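Local atomic coordinates of CghA (Chaetomium globosum, PDB entry 6KBC), a protein that belongs to a fungal family of two-domain calycin-like proteins rich in beta strands and holds the ligand WK1 in a pocket. Residues L243-Q248 / Y252-M257; A273-D278 / E337-D342. All coordinates share one frame; numbering follows the deposited sequence.

Contact 1 of 2, residues L243-Q248 / Y252-M257. With WK1 ((2S)-3-[(2S,4E)-4-[[(1R,2S,4aR,6S,8R,8aS)-2-[(E)-but-2-en-2-yl]-6,8-dimethyl-1,2,4a,5,6,7,8,8a-octahydronaphthalen-1-yl]-oxidanyl-methylidene]-3,5-bis(oxidanylidene)pyrrolidin-2-yl]-2-methyl-2-oxidanyl-propanoic acid), chain B.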
loop_
_atom_site.group_PDB
_atom_site.type_symbol
_atom_site.label_atom_id
_atom_site.label_comp_id
_atom_site.label_asym_id
_atom_site.label_seq_id
_atom_site.Cartn_x
_atom_site.Cartn_y
_atom_site.Cartn_z
ATOM N N LEU A 243 4.909 -7.851 1.086
ATOM C CA LEU A 243 4.106 -7.639 2.284
ATOM C C LEU A 243 3.786 -6.160 2.419
ATOM O O LEU A 243 4.695 -5.344 2.611
ATOM C CB LEU A 243 4.830 -8.123 3.533
ATOM C CG LEU A 243 4.127 -7.700 4.838
ATOM C CD1 LEU A 243 2.786 -8.387 4.965
ATOM C CD2 LEU A 243 5.021 -8.020 6.027
ATOM N N PHE A 244 2.503 -5.823 2.329
ATOM C CA PHE A 244 1.998 -4.500 2.697
ATOM C C PHE A 244 1.475 -4.540 4.121
ATOM O O PHE A 244 0.754 -5.469 4.487
ATOM C CB PHE A 244 0.863 -4.054 1.771
ATOM C CG PHE A 244 0.233 -2.731 2.185
ATOM C CD1 PHE A 244 0.773 -1.530 1.753
ATOM C CD2 PHE A 244 -0.879 -2.700 3.020
ATOM C CE1 PHE A 244 0.204 -0.295 2.142
ATOM C CE2 PHE A 244 -1.458 -1.481 3.415
ATOM C CZ PHE A 244 -0.907 -0.281 2.978
ATOM N N VAL A 245 1.807 -3.524 4.924
ATOM C CA VAL A 245 1.234 -3.392 6.262
ATOM C C VAL A 245 0.854 -1.946 6.495
ATOM O O VAL A 245 1.644 -1.040 6.218
ATOM C CB VAL A 245 2.213 -3.803 7.384
ATOM C CG1 VAL A 245 1.577 -3.587 8.743
ATOM C CG2 VAL A 245 2.673 -5.222 7.234
ATOM N N ARG A 246 -0.319 -1.729 7.083
ATOM C CA ARG A 246 -0.592 -0.470 7.768
ATOM C C ARG A 246 -1.327 -0.812 9.045
ATOM O O ARG A 246 -2.356 -1.487 8.992
ATOM C CB ARG A 246 -1.423 0.490 6.919
ATOM C CG ARG A 246 -1.570 1.853 7.617
ATOM C CD ARG A 246 -2.574 2.755 6.927
ATOM N NE ARG A 246 -2.384 2.821 5.481
ATOM C CZ ARG A 246 -1.389 3.461 4.870
ATOM N NH1 ARG A 246 -0.468 4.120 5.570
ATOM N NH2 ARG A 246 -1.341 3.467 3.544
ATOM N N ALA A 247 -0.796 -0.379 10.185
ATOM C CA ALA A 247 -1.384 -0.763 11.457
ATOM C C ALA A 247 -1.195 0.355 12.462
ATOM O O ALA A 247 -0.212 1.096 12.408
ATOM C CB ALA A 247 -0.759 -2.038 12.028
ATOM N N GLN A 248 -2.114 0.415 13.419
ATOM C CA GLN A 248 -2.033 1.350 14.536
ATOM C C GLN A 248 -2.320 0.588 15.820
ATOM O O GLN A 248 -3.288 -0.177 15.883
ATOM C CB GLN A 248 -3.027 2.505 14.378
ATOM C CG GLN A 248 -2.997 3.471 15.587
ATOM C CD GLN A 248 -3.914 4.665 15.412
ATOM O OE1 GLN A 248 -5.060 4.525 14.993
ATOM N NE2 GLN A 248 -3.393 5.850 15.693
ATOM N N TYR A 252 1.526 3.757 18.495
ATOM C CA TYR A 252 2.358 3.316 17.380
ATOM C C TYR A 252 1.564 3.294 16.089
ATOM O O TYR A 252 0.439 2.774 16.045
ATOM C CB TYR A 252 2.938 1.927 17.651
ATOM C CG TYR A 252 3.881 1.909 18.803
ATOM C CD1 TYR A 252 5.105 2.557 18.730
ATOM C CD2 TYR A 252 3.529 1.299 19.993
ATOM C CE1 TYR A 252 5.973 2.548 19.808
ATOM C CE2 TYR A 252 4.373 1.292 21.065
ATOM C CZ TYR A 252 5.596 1.916 20.969
ATOM O OH TYR A 252 6.444 1.895 22.052
ATOM N N VAL A 253 2.170 3.824 15.033
ATOM C CA VAL A 253 1.660 3.676 13.679
ATOM C C VAL A 253 2.780 3.078 12.844
ATOM O O VAL A 253 3.914 3.565 12.883
ATOM C CB VAL A 253 1.186 5.017 13.102
ATOM C CG1 VAL A 253 0.921 4.893 11.614
ATOM C CG2 VAL A 253 -0.079 5.473 13.836
ATOM N N MET A 254 2.470 2.020 12.110
ATOM C CA MET A 254 3.486 1.327 11.328
ATOM C C MET A 254 2.979 1.080 9.922
ATOM O O MET A 254 1.796 0.779 9.712
ATOM C CB MET A 254 3.926 -0.000 11.973
ATOM C CG MET A 254 2.923 -1.131 11.945
ATOM S SD MET A 254 2.972 -2.181 13.432
ATOM C CE MET A 254 2.698 -1.033 14.796
ATOM N N ALA A 255 3.877 1.241 8.953
ATOM C CA ALA A 255 3.530 1.041 7.559
ATOM C C ALA A 255 4.718 0.388 6.881
ATOM O O ALA A 255 5.865 0.736 7.162
ATOM C CB ALA A 255 3.149 2.358 6.872
ATOM N N VAL A 256 4.445 -0.606 6.050
ATOM C CA VAL A 256 5.496 -1.477 5.536
ATOM C C VAL A 256 5.194 -1.799 4.091
ATOM O O VAL A 256 4.049 -2.083 3.732
ATOM C CB VAL A 256 5.619 -2.799 6.336
ATOM C CG1 VAL A 256 6.639 -3.739 5.672
ATOM C CG2 VAL A 256 6.027 -2.525 7.771
ATOM N N MET A 257 6.231 -1.784 3.264
ATOM C CA MET A 257 6.210 -2.443 1.961
ATOM C C MET A 257 7.522 -3.210 1.912
ATOM O O MET A 257 8.579 -2.584 1.783
ATOM C CB MET A 257 6.094 -1.436 0.813
ATOM C CG MET A 257 5.886 -2.071 -0.574
ATOM S SD MET A 257 4.862 -3.559 -0.710
ATOM C CE MET A 257 3.287 -2.749 -0.607
HETATM O O WK1 B . -6.987 -7.213 -7.289
HETATM C C17 WK1 B . -6.886 -6.643 -6.233
HETATM O O1 WK1 B . -7.815 -6.100 -5.706
HETATM C C19 WK1 B . -5.589 -6.604 -5.533
HETATM O O2 WK1 B . -4.621 -7.376 -6.157
HETATM C C18 WK1 B . -5.759 -7.192 -4.167
HETATM C C20 WK1 B . -5.207 -5.150 -5.582
HETATM C C22 WK1 B . -4.140 -4.847 -4.610
HETATM N N WK1 B . -3.780 -3.458 -4.402
HETATM C C21 WK1 B . -2.457 -3.337 -4.401
HETATM O O5 WK1 B . -1.856 -2.186 -4.207
HETATM C C23 WK1 B . -2.853 -5.474 -4.806
HETATM O O4 WK1 B . -2.650 -6.752 -5.052
HETATM C C24 WK1 B . -1.743 -4.596 -4.665
HETATM C C16 WK1 B . -0.327 -4.932 -4.766
HETATM O O3 WK1 B . -0.024 -6.151 -4.995
HETATM C C9 WK1 B . 0.704 -3.925 -4.473
HETATM C C8 WK1 B . 0.778 -4.046 -2.925
HETATM C C12 WK1 B . -0.502 -4.239 -2.137
HETATM C C13 WK1 B . -1.154 -3.242 -1.584
HETATM C C90 WK1 B . -2.415 -3.464 -0.821
HETATM C C14 WK1 B . -1.068 -5.604 -1.969
HETATM C C7 WK1 B . 1.676 -5.166 -2.495
HETATM C C6 WK1 B . 2.892 -5.217 -2.969
HETATM C C3 WK1 B . 3.206 -4.322 -4.125
HETATM C C4 WK1 B . 2.062 -4.187 -5.109
HETATM C C5 WK1 B . 2.412 -3.042 -6.039
HETATM C C11 WK1 B . 1.421 -2.966 -7.157
HETATM C C2 WK1 B . 4.524 -4.557 -4.817
HETATM C C1 WK1 B . 4.839 -3.267 -5.505
HETATM C C10 WK1 B . 6.211 -3.178 -6.088
HETATM C C WK1 B . 3.824 -3.082 -6.590
#

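Contact 2 of 2, residues A273-D278 / E337-D342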
loop_
_atom_site.group_PDB
_atom_site.type_symbol
_atom_site.label_atom_id
_atom_site.label_comp_id
_atom_site.label_asym_id
_atom_site.label_seq_id
_atom_site.Cartn_x
_atom_site.Cartn_y
_atom_site.Cartn_z
ATOM N N ALA A 273 9.719 1.138 4.984
ATOM C CA ALA A 273 8.823 0.993 6.120
ATOM C C ALA A 273 9.095 2.103 7.113
ATOM O O ALA A 273 10.159 2.730 7.109
ATOM C CB ALA A 273 8.987 -0.365 6.820
ATOM N N ALA A 274 8.140 2.299 8.010
ATOM C CA ALA A 274 8.289 3.337 9.011
ATOM C C ALA A 274 7.489 2.955 10.241
ATOM O O ALA A 274 6.381 2.419 10.129
ATOM C CB ALA A 274 7.827 4.697 8.472
ATOM N N LEU A 275 8.056 3.232 11.409
ATOM C CA LEU A 275 7.334 3.139 12.664
ATOM C C LEU A 275 7.308 4.524 13.297
ATOM O O LEU A 275 8.336 5.204 13.360
ATOM C CB LEU A 275 7.966 2.139 13.615
ATOM C CG LEU A 275 7.292 2.026 14.978
ATOM C CD1 LEU A 275 5.906 1.385 14.853
ATOM C CD2 LEU A 275 8.189 1.229 15.923
ATOM N N TYR A 276 6.135 4.936 13.743
ATOM C CA TYR A 276 5.959 6.204 14.427
ATOM C C TYR A 276 5.459 5.910 15.825
ATOM O O TYR A 276 4.772 4.917 16.047
ATOM C CB TYR A 276 4.968 7.091 13.698
ATOM C CG TYR A 276 5.336 7.384 12.276
ATOM C CD1 TYR A 276 4.963 6.521 11.254
ATOM C CD2 TYR A 276 6.025 8.557 11.939
ATOM C CE1 TYR A 276 5.291 6.788 9.940
ATOM C CE2 TYR A 276 6.357 8.833 10.626
ATOM C CZ TYR A 276 5.989 7.947 9.633
ATOM O OH TYR A 276 6.299 8.208 8.324
ATOM N N ARG A 277 5.834 6.764 16.770
ATOM C CA ARG A 277 5.261 6.748 18.107
ATOM C C ARG A 277 4.751 8.152 18.387
ATOM O O ARG A 277 5.536 9.103 18.393
ATOM C CB ARG A 277 6.283 6.319 19.157
ATOM C CG ARG A 277 5.664 6.069 20.532
ATOM C CD ARG A 277 6.726 5.775 21.588
ATOM N NE ARG A 277 6.221 4.864 22.620
ATOM C CZ ARG A 277 5.402 5.219 23.612
ATOM N NH1 ARG A 277 4.983 6.477 23.730
ATOM N NH2 ARG A 277 5.005 4.312 24.495
ATOM N N ASP A 278 3.443 8.276 18.581
ATOM C CA ASP A 278 2.786 9.579 18.726
ATOM C C ASP A 278 3.202 10.538 17.622
ATOM O O ASP A 278 3.430 11.723 17.853
ATOM C CB ASP A 278 3.064 10.189 20.092
ATOM C CG ASP A 278 2.438 9.401 21.204
ATOM O OD1 ASP A 278 1.220 9.134 21.113
ATOM O OD2 ASP A 278 3.160 9.062 22.166
ATOM N N GLU A 337 16.449 1.422 20.608
ATOM C CA GLU A 337 15.172 0.819 20.915
ATOM C C GLU A 337 14.805 -0.196 19.845
ATOM O O GLU A 337 15.171 -0.062 18.671
ATOM C CB GLU A 337 14.085 1.885 21.021
ATOM C CG GLU A 337 14.259 2.803 22.227
ATOM C CD GLU A 337 13.621 4.157 22.025
ATOM O OE1 GLU A 337 13.965 4.825 21.021
ATOM O OE2 GLU A 337 12.776 4.544 22.866
ATOM N N LYS A 338 14.100 -1.231 20.277
ATOM C CA LYS A 338 13.462 -2.197 19.400
ATOM C C LYS A 338 11.998 -2.275 19.777
ATOM O O LYS A 338 11.650 -2.275 20.961
ATOM C CB LYS A 338 14.113 -3.596 19.515
ATOM C CG LYS A 338 15.504 -3.671 18.955
ATOM C CD LYS A 338 15.924 -5.103 18.510
ATOM C CE LYS A 338 15.365 -6.170 19.431
ATOM N NZ LYS A 338 15.784 -7.570 19.013
ATOM N N TRP A 339 11.145 -2.335 18.771
ATOM C CA TRP A 339 9.734 -2.580 18.983
ATOM C C TRP A 339 9.358 -3.845 18.228
ATOM O O TRP A 339 9.831 -4.069 17.110
ATOM C CB TRP A 339 8.897 -1.408 18.507
ATOM C CG TRP A 339 9.295 -0.095 19.113
ATOM C CD1 TRP A 339 8.713 0.529 20.188
ATOM C CD2 TRP A 339 10.352 0.764 18.676
ATOM N NE1 TRP A 339 9.352 1.726 20.445
ATOM C CE2 TRP A 339 10.349 1.902 19.521
ATOM C CE3 TRP A 339 11.295 0.693 17.643
ATOM C CZ2 TRP A 339 11.262 2.947 19.371
ATOM C CZ3 TRP A 339 12.184 1.752 17.483
ATOM C CH2 TRP A 339 12.169 2.852 18.351
ATOM N N SER A 340 8.526 -4.673 18.844
ATOM C CA SER A 340 8.066 -5.903 18.213
ATOM C C SER A 340 6.554 -5.937 18.270
ATOM O O SER A 340 5.962 -5.679 19.327
ATOM C CB SER A 340 8.641 -7.144 18.906
ATOM O OG SER A 340 8.434 -8.268 18.079
ATOM N N PHE A 341 5.929 -6.227 17.135
ATOM C CA PHE A 341 4.485 -6.322 17.059
ATOM C C PHE A 341 4.112 -7.617 16.375
ATOM O O PHE A 341 4.741 -8.019 15.391
ATOM C CB PHE A 341 3.858 -5.142 16.292
ATOM C CG PHE A 341 4.240 -3.810 16.847
ATOM C CD1 PHE A 341 3.506 -3.244 17.884
ATOM C CD2 PHE A 341 5.348 -3.137 16.360
ATOM C CE1 PHE A 341 3.859 -1.991 18.405
ATOM C CE2 PHE A 341 5.703 -1.897 16.883
ATOM C CZ PHE A 341 4.960 -1.341 17.912
ATOM N N ASP A 342 3.079 -8.254 16.892
ATOM C CA ASP A 342 2.483 -9.396 16.225
ATOM C C ASP A 342 1.215 -8.925 15.550
ATOM O O ASP A 342 0.364 -8.283 16.185
ATOM C CB ASP A 342 2.203 -10.528 17.213
ATOM C CG ASP A 342 3.468 -11.305 17.555
ATOM O OD1 ASP A 342 4.554 -10.940 17.034
ATOM O OD2 ASP A 342 3.375 -12.287 18.304
#

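Contact 1 of 2, residues L243-Q248 / Y252-M257
F244 and M257, a non-hydrogen-bonded antiparallel pair, meet at the ligand end of the hairpin. The methyl CE of M257 lies in the plane of the F244 ring, at its edge, and approaches F244 CB to 3.6 Å; the two side chains cross at about a right angle. M257 starts out with CG anti to its backbone N (chi1 -173°), then bends at chi2 and chi3, which brings both sulfur and methyl against WK1: M257 SD lies 3.4 Å from C6 of the ligand. WK1 C90 lies over one face of the F244 ring.

On the reverse of the hairpin V245 and V256 lie side by side, their CB atoms 3.7 Å apart. A247 CB rests 3.8 Å from M254 CG, which sits between its own backbone N and carbonyl carbon (chi1 71°). Both pairs are doubly hydrogen-bonded: V256 N to V245 O is 2.8 Å, and M254 N to A247 O, running almost straight (169° at the hydrogen), is 2.9 Å.

Further out, R246 NH2 reaches the edge of the F244 ring in plane, while salt bridges to D52 and D227 anchor the guanidinium. The ladder thus sets the register of F244 and M257, which give WK1 an apolar wall; its hydrogen bonds come from K352, H94, S65, N82 and N364.

Contact 2 of 2, residues A273-D278 / E337-D342
Within the C-terminal calycin-like domain, the curled sheet brings strands 269-277 and 338-346 opposite one another without pairing them, and the contact is a small apolar cluster between them. The backbones stay well apart, with L275 CA and W339 CA 8.9 Å from each other, so side chains alone bridge the gap. L275 does this for its strand. With CG anti to the backbone N (chi1 178°), it stretches toward 338-346 and sets CD2 mainly on W339 and CD1 on F341. CD2 of L275 comes to 3.5 Å from W339 CD2 and 3.6 Å from W339 CE3, lying above the indole plane but shifted toward the rim. The methylene CB of E337 sits on the other side of that plane, so the indole is held between two aliphatic groups. CD1 of L275 meets F341 CE2 at 3.9 Å, a looser approach along an oblique line. W339 and F341, two residues apart on one strand, both point toward 273-278, and a shared first torsion (both -55°) gives their rings a like start from the backbone.

Y252 joins the cluster, edge-to-face with F341 and inclined to W339 by about 65°, while M254, F329 and V282 add further apolar packing around L275. At the outer end the character changes: R277 bonds through NE to the hydroxyl of Y252 and through NH2 to E380, and its NH1 makes a long salt bridge of 3.5 Å to D278 OD2. The polar edge therefore borders directly on the aromatic cluster. Inward-facing residues from strands distant in sequence, meeting through leucine and aromatic groups rather than through backbone bonds, are consistent with the interior of a calycin-type beta barrel.

How the contacts relate
Both contacts are buried in the C-terminal domain and share one curled sheet, their centres about 9 Å apart. Contact 1 is a local hairpin held by a backbone ladder; contact 2 joins strands distant in the chain, far from pairing distance, through side chains alone and over a much smaller buried surface. Strands 252-261 and 269-277 are neighbours, and probable hydrogen bonds from Y276 N to V253 O and from A274 N to A255 O fasten one contact to the other. Contact 1 lies nearer the centre of the chain and reaches WK1 with F244 and M257, whereas contact 2 sits farther out and ends in a charged fringe.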